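Local coordinates for protein MHC class I antigen (Anolis carolinensis, PDB 7CPO) that probably presents peptides held in its groove to T cells, in complex with beta2-microglobulin, as MHC class I molecules do, at residues I217-D222 / T245-K250; P187-T192 / C205-F210; G28-Q33 / E179-T184; V49-K54 / Q171-Y176. All coordinates share one frame; numbering follows the deposited sequence. Where two conformers were deposited one is given.

Interaction 1: residues I217-D222 / T245-K250; sequences IDWTRD and TWRSVK
Trp219 and Val249 meet in the core of an immunoglobulin C1-set sandwich, where strand 216-221 of one sheet faces strand 243-251 of the other. The strand axes lie 7.5 Å apart and run 22° from parallel, so side chains rather than backbone bonds fill the gap. The apolar contact centres on the indole: Val249 CG1 sits 3.6 Å from the centroid of the five-membered ring, over its face, in a CH-pi contact. It is put there by a first torsion of 58°, which lodges CG1 between the backbone N and carbonyl carbon. Farther along, Ile217 CD1 and Thr245 CG2 meet tip to tip at 3.5 Å. Trp219 also lies against Cys205 and Cys261, the disulfide pair that joins the sheets. Among polar contacts, Trp219 NE1 donates a nearly straight bond of 2.8 Å to Arg247 O, reaching it from above the carbonyl plane. Arg247 stretches out past Ile217, whose O lies over one face of the guanidinium. The arginine forms a salt bridge with Asp218 by charge alone, OD2 to Arg247 NH2 at 3.5 Å, the oxygen lying well out of the guanidinium plane. A water bridges the same groups, accepting from Trp219 N and Arg247 NE and donating to Asp218 OD2.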
# COMPACT_ATOMS: atom_id res chain seq x y z
N ILE A 217 -8.09 17.03 -6.15
CA ILE A 217 -9.28 16.96 -6.97
C ILE A 217 -10.43 17.53 -6.17
O ILE A 217 -10.70 17.09 -5.05
CB ILE A 217 -9.60 15.51 -7.38
CG1 ILE A 217 -8.35 14.83 -7.95
CG2 ILE A 217 -10.81 15.48 -8.33
CD1 ILE A 217 -8.54 13.36 -8.16
N ASP A 218 -11.12 18.51 -6.75
CA ASP A 218 -12.30 19.09 -6.13
C ASP A 218 -13.32 19.43 -7.20
O ASP A 218 -12.97 19.90 -8.29
CB ASP A 218 -11.96 20.36 -5.32
CG ASP A 218 -11.44 20.05 -3.92
OD1 ASP A 218 -10.22 20.23 -3.66
OD2 ASP A 218 -12.25 19.63 -3.07
N TRP A 219 -14.58 19.16 -6.89
CA TRP A 219 -15.67 19.74 -7.66
C TRP A 219 -15.85 21.21 -7.28
O TRP A 219 -15.87 21.58 -6.10
CB TRP A 219 -16.95 18.96 -7.41
CG TRP A 219 -17.07 17.79 -8.30
CD1 TRP A 219 -16.86 16.48 -7.98
CD2 TRP A 219 -17.42 17.82 -9.69
NE1 TRP A 219 -17.07 15.69 -9.08
CE2 TRP A 219 -17.41 16.48 -10.14
CE3 TRP A 219 -17.76 18.84 -10.59
CZ2 TRP A 219 -17.71 16.14 -11.46
CZ3 TRP A 219 -18.06 18.50 -11.89
CH2 TRP A 219 -18.04 17.16 -12.32
N THR A 220 -15.96 22.07 -8.29
CA THR A 220 -16.24 23.47 -8.06
C THR A 220 -17.66 23.81 -8.49
O THR A 220 -18.30 23.09 -9.26
CB THR A 220 -15.21 24.35 -8.77
OG1 THR A 220 -15.10 23.97 -10.14
CG2 THR A 220 -13.87 24.18 -8.12
N ARG A 221 -18.16 24.90 -7.93
CA ARG A 221 -19.49 25.43 -8.23
C ARG A 221 -19.31 26.93 -8.41
O ARG A 221 -18.89 27.61 -7.48
CB ARG A 221 -20.47 25.13 -7.10
CG ARG A 221 -21.91 25.60 -7.29
CD ARG A 221 -22.71 25.12 -6.10
NE ARG A 221 -24.13 25.44 -6.18
CZ ARG A 221 -24.72 26.44 -5.53
NH1 ARG A 221 -24.02 27.25 -4.76
NH2 ARG A 221 -26.02 26.62 -5.67
N ASP A 222 -19.59 27.43 -9.62
CA ASP A 222 -19.25 28.81 -9.98
C ASP A 222 -17.81 29.13 -9.58
O ASP A 222 -17.51 30.22 -9.08
CB ASP A 222 -20.20 29.83 -9.35
CG ASP A 222 -21.66 29.60 -9.71
OD1 ASP A 222 -21.93 28.89 -10.70
OD2 ASP A 222 -22.52 30.16 -9.00
N THR A 245 -8.58 7.35 -9.16
CA THR A 245 -9.62 7.68 -8.18
C THR A 245 -10.78 8.37 -8.89
O THR A 245 -10.73 8.64 -10.10
CB THR A 245 -9.06 8.56 -7.06
OG1 THR A 245 -10.04 8.66 -6.01
CG2 THR A 245 -8.75 9.92 -7.57
N TRP A 246 -11.84 8.66 -8.13
CA TRP A 246 -12.99 9.40 -8.64
C TRP A 246 -13.56 10.31 -7.57
O TRP A 246 -13.34 10.13 -6.37
CB TRP A 246 -14.09 8.46 -9.16
CG TRP A 246 -14.66 7.56 -8.13
CD1 TRP A 246 -14.31 6.25 -7.90
CD2 TRP A 246 -15.69 7.86 -7.20
NE1 TRP A 246 -15.05 5.73 -6.87
CE2 TRP A 246 -15.91 6.70 -6.42
CE3 TRP A 246 -16.45 9.01 -6.93
CZ2 TRP A 246 -16.86 6.65 -5.40
CZ3 TRP A 246 -17.39 8.96 -5.91
CH2 TRP A 246 -17.59 7.79 -5.16
N ARG A 247 -14.33 11.30 -8.03
CA ARG A 247 -15.03 12.24 -7.16
C ARG A 247 -16.35 12.61 -7.81
O ARG A 247 -16.39 12.93 -9.00
CB ARG A 247 -14.20 13.49 -6.92
CG ARG A 247 -14.60 14.25 -5.69
CD ARG A 247 -13.66 15.42 -5.52
NE ARG A 247 -13.94 16.18 -4.31
CZ ARG A 247 -13.49 15.87 -3.10
NH1 ARG A 247 -12.73 14.79 -2.92
NH2 ARG A 247 -13.78 16.65 -2.06
N SER A 248 -17.42 12.59 -7.01
CA SER A 248 -18.78 12.78 -7.48
C SER A 248 -19.47 13.92 -6.74
O SER A 248 -19.08 14.29 -5.63
CB SER A 248 -19.61 11.50 -7.31
OG SER A 248 -19.79 11.23 -5.94
N VAL A 249 -20.50 14.46 -7.39
CA VAL A 249 -21.36 15.48 -6.80
C VAL A 249 -22.77 15.25 -7.34
O VAL A 249 -22.96 14.86 -8.50
CB VAL A 249 -20.84 16.90 -7.10
CG1 VAL A 249 -20.72 17.13 -8.61
CG2 VAL A 249 -21.74 17.96 -6.45
N LYS A 250 -23.77 15.45 -6.49
CA LYS A 250 -25.15 15.42 -6.94
C LYS A 250 -25.56 16.83 -7.33
O LYS A 250 -25.49 17.75 -6.50
CB LYS A 250 -26.10 14.84 -5.88
CG LYS A 250 -27.45 14.48 -6.51
CD LYS A 250 -28.46 13.85 -5.55
CE LYS A 250 -28.50 12.31 -5.75
NZ LYS A 250 -29.01 11.89 -7.10
O HOH W 1 -15.13 18.88 -3.96

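Interaction 2: residues P187-T192 / C205-F210; sequences PEVKVT and CRVGGF
Val189 and Val207 stand side by side and point the same way, as a non-hydrogen-bonded pair of an antiparallel hairpin in the immunoglobulin C1-set domain. Their branches meet at 4.1 Å, Val189 CG2 against Val207 CG1, on the face shared with Cys205 and Val191. With Val189 CG1 anti to the backbone N (chi1 -172°), that methyl lies 3.6 Å from Cys205 SG, the sulfur bound to Cys261 across the sandwich. This face looks into the core, where Ile217 and Trp219 of the other sheet pack on it. Pro187 extends the apolar row: its CB touches Val207 CG1, and its CG comes within 3.6 Å of Phe210 CB, the two side chains crossing at about a right angle. The other face carries Glu188, Lys190 and Arg206. Glu188 bends at its second torsion and lays OE2 3.4 Å from Gly209 CA, whose backbone has a positive phi and belongs with Phe210 to a G1 beta bulge opposite Tyr243. Two hydrogen-bonded pairs hold the strands: Glu188 N reaches Gly208 O and Gly208 N reaches Glu188 O, while Lys190 N to Arg206 O and Arg206 N to Lys190 O are both 2.8 Å. The charged face meets beta2-microglobulin, Glu188 forming a salt bridge to Arg12 of that chain and Arg206 a hydrogen bond to its Phe11 O. The chemistry thus splits by face: apolar groups and the disulfide serve the domain core, and charged ends serve the subunit interface.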
# COMPACT_ATOMS: atom_id res chain seq x y z
N PRO A 187 -2.37 13.11 -15.28
CA PRO A 187 -3.74 12.63 -15.03
C PRO A 187 -4.61 12.70 -16.28
O PRO A 187 -4.46 13.58 -17.13
CB PRO A 187 -4.26 13.58 -13.94
CG PRO A 187 -3.05 14.20 -13.36
CD PRO A 187 -2.03 14.27 -14.44
N GLU A 188 -5.52 11.74 -16.37
CA GLU A 188 -6.49 11.62 -17.45
C GLU A 188 -7.86 11.79 -16.82
O GLU A 188 -8.32 10.90 -16.09
CB GLU A 188 -6.35 10.26 -18.15
CG GLU A 188 -4.91 9.94 -18.62
CD GLU A 188 -4.46 8.47 -18.38
OE1 GLU A 188 -5.32 7.56 -18.30
OE2 GLU A 188 -3.24 8.24 -18.29
N VAL A 189 -8.50 12.93 -17.09
CA VAL A 189 -9.71 13.37 -16.40
C VAL A 189 -10.91 13.24 -17.34
O VAL A 189 -10.93 13.83 -18.42
CB VAL A 189 -9.60 14.83 -15.92
CG1 VAL A 189 -10.80 15.19 -15.04
CG2 VAL A 189 -8.28 15.06 -15.21
N LYS A 190 -11.92 12.51 -16.90
CA LYS A 190 -13.12 12.29 -17.69
C LYS A 190 -14.34 12.51 -16.81
O LYS A 190 -14.43 11.95 -15.72
CB LYS A 190 -13.11 10.87 -18.28
CG LYS A 190 -14.40 10.42 -18.93
CD LYS A 190 -14.13 10.09 -20.38
CE LYS A 190 -15.33 9.47 -21.07
NZ LYS A 190 -15.58 8.11 -20.55
N VAL A 191 -15.26 13.35 -17.26
CA VAL A 191 -16.50 13.61 -16.53
C VAL A 191 -17.63 12.86 -17.20
O VAL A 191 -17.86 13.01 -18.40
CB VAL A 191 -16.83 15.12 -16.47
CG1 VAL A 191 -18.06 15.34 -15.61
CG2 VAL A 191 -15.66 15.92 -15.93
N THR A 192 -18.36 12.06 -16.42
CA THR A 192 -19.58 11.45 -16.88
C THR A 192 -20.77 11.93 -16.05
O THR A 192 -20.62 12.63 -15.04
CB THR A 192 -19.47 9.92 -16.84
OG1 THR A 192 -19.09 9.52 -15.52
CG2 THR A 192 -18.43 9.43 -17.86
N CYS A 205 -16.39 12.43 -11.74
CA CYS A 205 -15.10 12.81 -12.29
C CYS A 205 -14.11 11.65 -12.08
O CYS A 205 -13.70 11.38 -10.95
CB CYS A 205 -14.60 14.09 -11.63
SG CYS A 205 -13.07 14.64 -12.33
N ARG A 206 -13.76 10.96 -13.17
CA ARG A 206 -12.76 9.89 -13.14
C ARG A 206 -11.40 10.48 -13.47
O ARG A 206 -11.25 11.16 -14.49
CB ARG A 206 -13.08 8.76 -14.12
CG ARG A 206 -11.81 7.97 -14.56
CD ARG A 206 -11.89 7.25 -15.94
NE ARG A 206 -12.17 5.84 -15.74
CZ ARG A 206 -11.26 4.88 -15.70
NH1 ARG A 206 -9.97 5.15 -15.87
NH2 ARG A 206 -11.64 3.63 -15.50
N VAL A 207 -10.42 10.22 -12.61
CA VAL A 207 -9.08 10.77 -12.75
C VAL A 207 -8.10 9.62 -12.60
O VAL A 207 -8.01 9.02 -11.52
CB VAL A 207 -8.79 11.87 -11.72
CG1 VAL A 207 -7.47 12.57 -12.05
CG2 VAL A 207 -9.93 12.88 -11.72
N GLY A 208 -7.41 9.28 -13.68
CA GLY A 208 -6.63 8.06 -13.69
C GLY A 208 -5.36 8.22 -14.48
O GLY A 208 -5.19 9.18 -15.24
N GLY A 209 -4.45 7.26 -14.30
CA GLY A 209 -3.19 7.31 -15.01
C GLY A 209 -2.21 8.33 -14.51
O GLY A 209 -1.34 8.75 -15.28
N PHE A 210 -2.30 8.76 -13.25
CA PHE A 210 -1.44 9.81 -12.74
C PHE A 210 -0.36 9.24 -11.83
O PHE A 210 -0.54 8.19 -11.20
CB PHE A 210 -2.23 10.92 -12.01
CG PHE A 210 -3.07 10.46 -10.82
CD1 PHE A 210 -4.39 10.05 -10.99
CD2 PHE A 210 -2.55 10.50 -9.53
CE1 PHE A 210 -5.17 9.64 -9.89
CE2 PHE A 210 -3.33 10.10 -8.43
CZ PHE A 210 -4.64 9.66 -8.62

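Interaction 3: residues G28-Q33 / E179-T184; sequences GYVDDQ and ETLLRT
Leu181 presses its CD2 methyl against the side chain of Gln33, 3.5 Å from NE2 and 3.7 Å from CD, so that one branch of the leucine rests on much of the length of the glutamine. The other branch, CD1, turns to Val30 and meets CG1 at 4.2 Å, the two side chains crossing at about a right angle. Gln33 is stretched out, CG anti to the backbone N (chi1 -178°), which carries its amide across to Thr180. There the bond from Thr180 OG1 to Gln33 OE1 is weak at 3.5 Å, and its proton has a rival acceptor in Gly177 O. What anchors OE1 more firmly is a hydrogen bond from Trp51 NE1. Val30 to Gln33 form the type I' turn of a beta hairpin, joining strands 25-30 and 33-39 in the floor of the MHC class I peptide-binding platform; Gln33 N to Val30 O, at 2.8 Å, is one of the two backbone bonds that close it. Residues 179-184 carry the chain out of the short helix 178-181 towards the immunoglobulin domain. In the next shell, Arg183 folds back on this helix end and gives NH1 to Thr180 O at 2.9 Å, with the oxygen in the guanidinium plane; Glu185 and Tyr211 also engage the arginine, by a salt bridge and a cation-pi contact. A water donates to Leu181 O at 2.6 Å and, weakly, to Asp31 OD2, while His5 ND1 and Ser6 N hydrogen-bond to OD2 and OD1 of that carboxylate.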
# COMPACT_ATOMS: atom_id res chain seq x y z
N GLY A 28 9.73 -4.22 0.26
CA GLY A 28 10.53 -3.01 0.34
C GLY A 28 10.03 -1.98 -0.66
O GLY A 28 9.72 -2.32 -1.81
N TYR A 29 9.95 -0.73 -0.21
CA TYR A 29 9.51 0.39 -1.04
C TYR A 29 10.52 1.53 -1.01
O TYR A 29 11.15 1.83 0.01
CB TYR A 29 8.15 0.95 -0.57
CG TYR A 29 6.97 0.05 -0.83
CD1 TYR A 29 6.11 0.28 -1.93
CD2 TYR A 29 6.69 -1.02 0.02
CE1 TYR A 29 5.02 -0.56 -2.16
CE2 TYR A 29 5.59 -1.85 -0.21
CZ TYR A 29 4.77 -1.61 -1.29
OH TYR A 29 3.70 -2.43 -1.49
N VAL A 30 10.63 2.20 -2.15
CA VAL A 30 11.13 3.56 -2.23
C VAL A 30 9.96 4.39 -2.76
O VAL A 30 9.48 4.15 -3.87
CB VAL A 30 12.37 3.68 -3.12
CG1 VAL A 30 12.88 5.10 -3.15
CG2 VAL A 30 13.46 2.74 -2.61
N ASP A 31 9.45 5.31 -1.92
CA ASP A 31 8.37 6.23 -2.29
C ASP A 31 7.19 5.49 -2.91
O ASP A 31 6.77 5.77 -4.04
CB ASP A 31 8.84 7.28 -3.29
CG ASP A 31 9.85 8.21 -2.73
OD1 ASP A 31 9.93 8.32 -1.49
OD2 ASP A 31 10.57 8.82 -3.54
N ASP A 32 6.67 4.51 -2.18
CA ASP A 32 5.53 3.69 -2.63
C ASP A 32 5.75 3.05 -4.02
O ASP A 32 4.79 2.58 -4.63
CB ASP A 32 4.19 4.45 -2.57
CG ASP A 32 4.05 5.57 -3.61
OD1 ASP A 32 4.34 5.36 -4.81
OD2 ASP A 32 3.62 6.69 -3.22
N GLN A 33 6.99 2.95 -4.52
CA GLN A 33 7.32 1.99 -5.57
C GLN A 33 7.97 0.77 -4.92
O GLN A 33 8.99 0.90 -4.23
CB GLN A 33 8.27 2.57 -6.62
CG GLN A 33 8.60 1.62 -7.75
CD GLN A 33 9.28 2.31 -8.94
OE1 GLN A 33 10.20 1.76 -9.57
NE2 GLN A 33 8.83 3.54 -9.25
N GLU A 179 14.90 7.44 -13.11
CA GLU A 179 14.12 7.55 -14.34
C GLU A 179 12.68 7.14 -14.14
O GLU A 179 11.77 7.73 -14.75
CB GLU A 179 14.76 6.72 -15.46
CG GLU A 179 16.29 6.78 -15.51
CD GLU A 179 17.05 5.97 -14.40
OE1 GLU A 179 16.50 5.02 -13.76
OE2 GLU A 179 18.24 6.31 -14.16
N THR A 180 12.42 6.17 -13.28
CA THR A 180 11.03 5.82 -13.00
C THR A 180 10.54 6.34 -11.65
O THR A 180 9.35 6.65 -11.53
CB THR A 180 10.84 4.30 -13.08
OG1 THR A 180 11.67 3.64 -12.12
CG2 THR A 180 11.23 3.80 -14.46
N LEU A 181 11.43 6.48 -10.66
CA LEU A 181 11.00 6.95 -9.34
C LEU A 181 10.58 8.41 -9.35
O LEU A 181 9.71 8.82 -8.57
CB LEU A 181 12.11 6.74 -8.32
CG LEU A 181 12.41 5.29 -7.93
CD1 LEU A 181 13.77 5.21 -7.24
CD2 LEU A 181 11.29 4.76 -7.04
N LEU A 182 11.19 9.22 -10.22
CA LEU A 182 10.96 10.66 -10.22
C LEU A 182 10.23 11.12 -11.48
O LEU A 182 10.19 12.32 -11.76
CB LEU A 182 12.30 11.38 -10.06
CG LEU A 182 13.09 10.82 -8.87
CD1 LEU A 182 14.48 11.40 -8.80
CD2 LEU A 182 12.36 11.02 -7.55
N ARG A 183 9.65 10.19 -12.23
CA ARG A 183 8.87 10.54 -13.40
C ARG A 183 7.55 11.20 -12.99
O ARG A 183 7.13 11.15 -11.83
CB ARG A 183 8.60 9.30 -14.25
CG ARG A 183 7.44 8.45 -13.72
CD ARG A 183 7.39 7.10 -14.44
NE ARG A 183 6.14 6.38 -14.23
CZ ARG A 183 5.81 5.74 -13.11
NH1 ARG A 183 6.62 5.74 -12.05
NH2 ARG A 183 4.65 5.11 -13.05
N THR A 184 6.89 11.82 -13.96
CA THR A 184 5.53 12.29 -13.77
C THR A 184 4.69 11.74 -14.91
O THR A 184 5.14 11.72 -16.06
CB THR A 184 5.40 13.83 -13.71
OG1 THR A 184 5.64 14.38 -15.01
CG2 THR A 184 6.41 14.44 -12.73
O HOH W 2 8.80 9.64 -6.24

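Interaction 4: residues V49-K54 / Q171-Y176; sequences VPWISK and QRYLNY
Trp51 packs its six-membered ring against the last turn of helix 152-176, and this is the dense part of the contact. CE3 lies 3.7 Å from Tyr176 CB and CZ3 is 3.9 Å from Tyr173 CB, with Tyr173 O over one face of the indole; both tyrosine side chains cross the tryptophan at about a right angle. Trp51 can lean this way because its CG sits between the backbone N and carbonyl carbon (chi1 54°). Beside it, Ile52 sends CD1 to Tyr173 CE1 at 3.5 Å, although its CB points away from the helix. Helix 152-176 forms a wall of the MHC class I peptide groove, and the 49-54 loop runs from the floor strand 44-47 towards helix 62-87 of the other wall. Tyr173 OH hydrogen-bonds to Tyr62 OH and to the backbone of the bound peptide, an arrangement consistent with the A pocket that holds the peptide N terminus in this family. The side towards solvent relies on one exposed lysine and a weakly held water. Lys54 runs extended past Tyr176 in the opposite direction, laying CB over the centre of the ring, 3.9 Å from its centroid, while Arg172 O lies over the opposite face. Lys54 NZ then gives a 2.8 Å hydrogen bond to Tyr176 O, on a lone pair in the carbonyl plane; a positive charge at this helix C-terminus is probably favourable, and Glu179 makes only a long, weak ion pair with the same NZ. A water donates to Lys54 O and touches Tyr176 OH only weakly, at 3.4 Å.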
# COMPACT_ATOMS: atom_id res chain seq x y z
N VAL A 49 11.99 -4.63 -9.67
CA VAL A 49 12.09 -3.59 -10.68
C VAL A 49 13.47 -3.71 -11.34
O VAL A 49 14.39 -4.27 -10.75
CB VAL A 49 11.90 -2.17 -10.09
CG1 VAL A 49 10.53 -2.01 -9.49
CG2 VAL A 49 12.97 -1.85 -9.04
N PRO A 50 13.61 -3.20 -12.56
CA PRO A 50 14.89 -3.43 -13.27
C PRO A 50 16.07 -2.70 -12.65
O PRO A 50 17.21 -3.16 -12.76
CB PRO A 50 14.59 -2.91 -14.69
CG PRO A 50 13.12 -2.94 -14.81
CD PRO A 50 12.60 -2.59 -13.44
N TRP A 51 15.84 -1.57 -12.00
CA TRP A 51 16.97 -0.72 -11.66
C TRP A 51 17.73 -1.20 -10.43
O TRP A 51 18.89 -0.81 -10.26
CB TRP A 51 16.49 0.73 -11.47
CG TRP A 51 15.35 0.98 -10.49
CD1 TRP A 51 14.04 1.28 -10.81
CD2 TRP A 51 15.42 1.03 -9.05
NE1 TRP A 51 13.31 1.50 -9.66
CE2 TRP A 51 14.13 1.35 -8.57
CE3 TRP A 51 16.46 0.82 -8.12
CZ2 TRP A 51 13.84 1.46 -7.20
CZ3 TRP A 51 16.17 0.94 -6.75
CH2 TRP A 51 14.87 1.26 -6.31
N ILE A 52 17.14 -2.05 -9.60
CA ILE A 52 17.83 -2.48 -8.38
C ILE A 52 19.02 -3.39 -8.69
O ILE A 52 19.92 -3.53 -7.85
CB ILE A 52 16.85 -3.12 -7.37
CG1 ILE A 52 17.51 -3.41 -6.02
CG2 ILE A 52 16.20 -4.39 -7.95
CD1 ILE A 52 18.23 -2.25 -5.42
N SER A 53 19.08 -3.99 -9.89
CA SER A 53 20.26 -4.80 -10.20
C SER A 53 21.53 -3.96 -10.31
O SER A 53 22.63 -4.51 -10.24
CB SER A 53 20.06 -5.61 -11.48
OG SER A 53 19.94 -4.77 -12.61
N LYS A 54 21.40 -2.65 -10.44
CA LYS A 54 22.59 -1.81 -10.44
C LYS A 54 23.38 -1.93 -9.13
O LYS A 54 24.57 -1.55 -9.10
CB LYS A 54 22.21 -0.36 -10.69
CG LYS A 54 21.59 -0.07 -12.04
CD LYS A 54 21.32 1.43 -12.14
CE LYS A 54 20.58 1.78 -13.40
NZ LYS A 54 20.14 3.19 -13.41
N GLN A 171 19.60 6.94 -0.68
CA GLN A 171 20.23 7.83 -1.64
C GLN A 171 20.81 7.06 -2.82
O GLN A 171 20.79 7.56 -3.94
CB GLN A 171 21.30 8.67 -0.95
CG GLN A 171 20.76 9.73 -0.02
CD GLN A 171 21.78 10.13 1.02
OE1 GLN A 171 22.76 9.41 1.25
NE2 GLN A 171 21.58 11.29 1.65
N ARG A 172 21.34 5.86 -2.59
CA ARG A 172 21.78 5.03 -3.71
C ARG A 172 20.60 4.64 -4.58
O ARG A 172 20.68 4.70 -5.81
CB ARG A 172 22.49 3.76 -3.22
CG ARG A 172 23.97 3.85 -3.15
CD ARG A 172 24.56 2.61 -2.50
NE ARG A 172 25.70 3.00 -1.67
CZ ARG A 172 25.81 2.78 -0.36
NH1 ARG A 172 24.86 2.13 0.31
NH2 ARG A 172 26.89 3.21 0.27
N TYR A 173 19.50 4.21 -3.95
CA TYR A 173 18.35 3.73 -4.71
C TYR A 173 17.77 4.84 -5.57
O TYR A 173 17.45 4.62 -6.74
CB TYR A 173 17.30 3.16 -3.76
CG TYR A 173 17.74 1.91 -3.01
CD1 TYR A 173 18.75 1.09 -3.51
CD2 TYR A 173 17.16 1.56 -1.79
CE1 TYR A 173 19.15 -0.07 -2.83
CE2 TYR A 173 17.55 0.41 -1.11
CZ TYR A 173 18.55 -0.40 -1.63
OH TYR A 173 18.95 -1.53 -0.97
N LEU A 174 17.67 6.05 -5.02
CA LEU A 174 17.07 7.15 -5.76
C LEU A 174 17.83 7.43 -7.04
O LEU A 174 17.22 7.70 -8.08
CB LEU A 174 17.02 8.40 -4.89
CG LEU A 174 15.87 8.46 -3.88
CD1 LEU A 174 16.16 9.56 -2.88
CD2 LEU A 174 14.55 8.70 -4.60
N ASN A 175 19.16 7.37 -6.99
CA ASN A 175 19.94 7.55 -8.20
C ASN A 175 19.74 6.38 -9.16
O ASN A 175 19.53 6.57 -10.36
CB ASN A 175 21.42 7.72 -7.87
CG ASN A 175 22.28 7.70 -9.12
OD1 ASN A 175 22.18 8.59 -9.95
ND2 ASN A 175 23.12 6.68 -9.26
N TYR A 176 19.82 5.15 -8.63
CA TYR A 176 19.60 3.95 -9.44
C TYR A 176 18.31 4.05 -10.22
O TYR A 176 18.29 3.81 -11.44
CB TYR A 176 19.56 2.71 -8.55
CG TYR A 176 20.88 2.28 -8.00
CD1 TYR A 176 22.07 2.82 -8.49
CD2 TYR A 176 20.95 1.34 -6.98
CE1 TYR A 176 23.29 2.40 -7.99
CE2 TYR A 176 22.16 0.93 -6.47
CZ TYR A 176 23.32 1.46 -6.96
OH TYR A 176 24.52 1.04 -6.43
O HOH W 3 27.02 -0.93 -7.54

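Interactions 3 and 4 lie in the peptide-binding platform, their centres 10 Å apart, and interaction 4 is nested inside the chain loop that interaction 3 closes. They touch, and helix 152-176 of interaction 4 leads into helix 178-181 of interaction 3. Interactions 2 and 1 follow in series within the immunoglobulin domain, with centres 11 Å apart; strands 201-210 and 243-251 are neighbours in one sheet, so Arg247 O meets Cys205 N directly, while strand 216-221 comes from the facing sheet. Interactions 1 and 4 have centres about 38 Å apart. Along the chain the platform thus comes first and the immunoglobulin domain second, with residues 179-184 leading from one to the other.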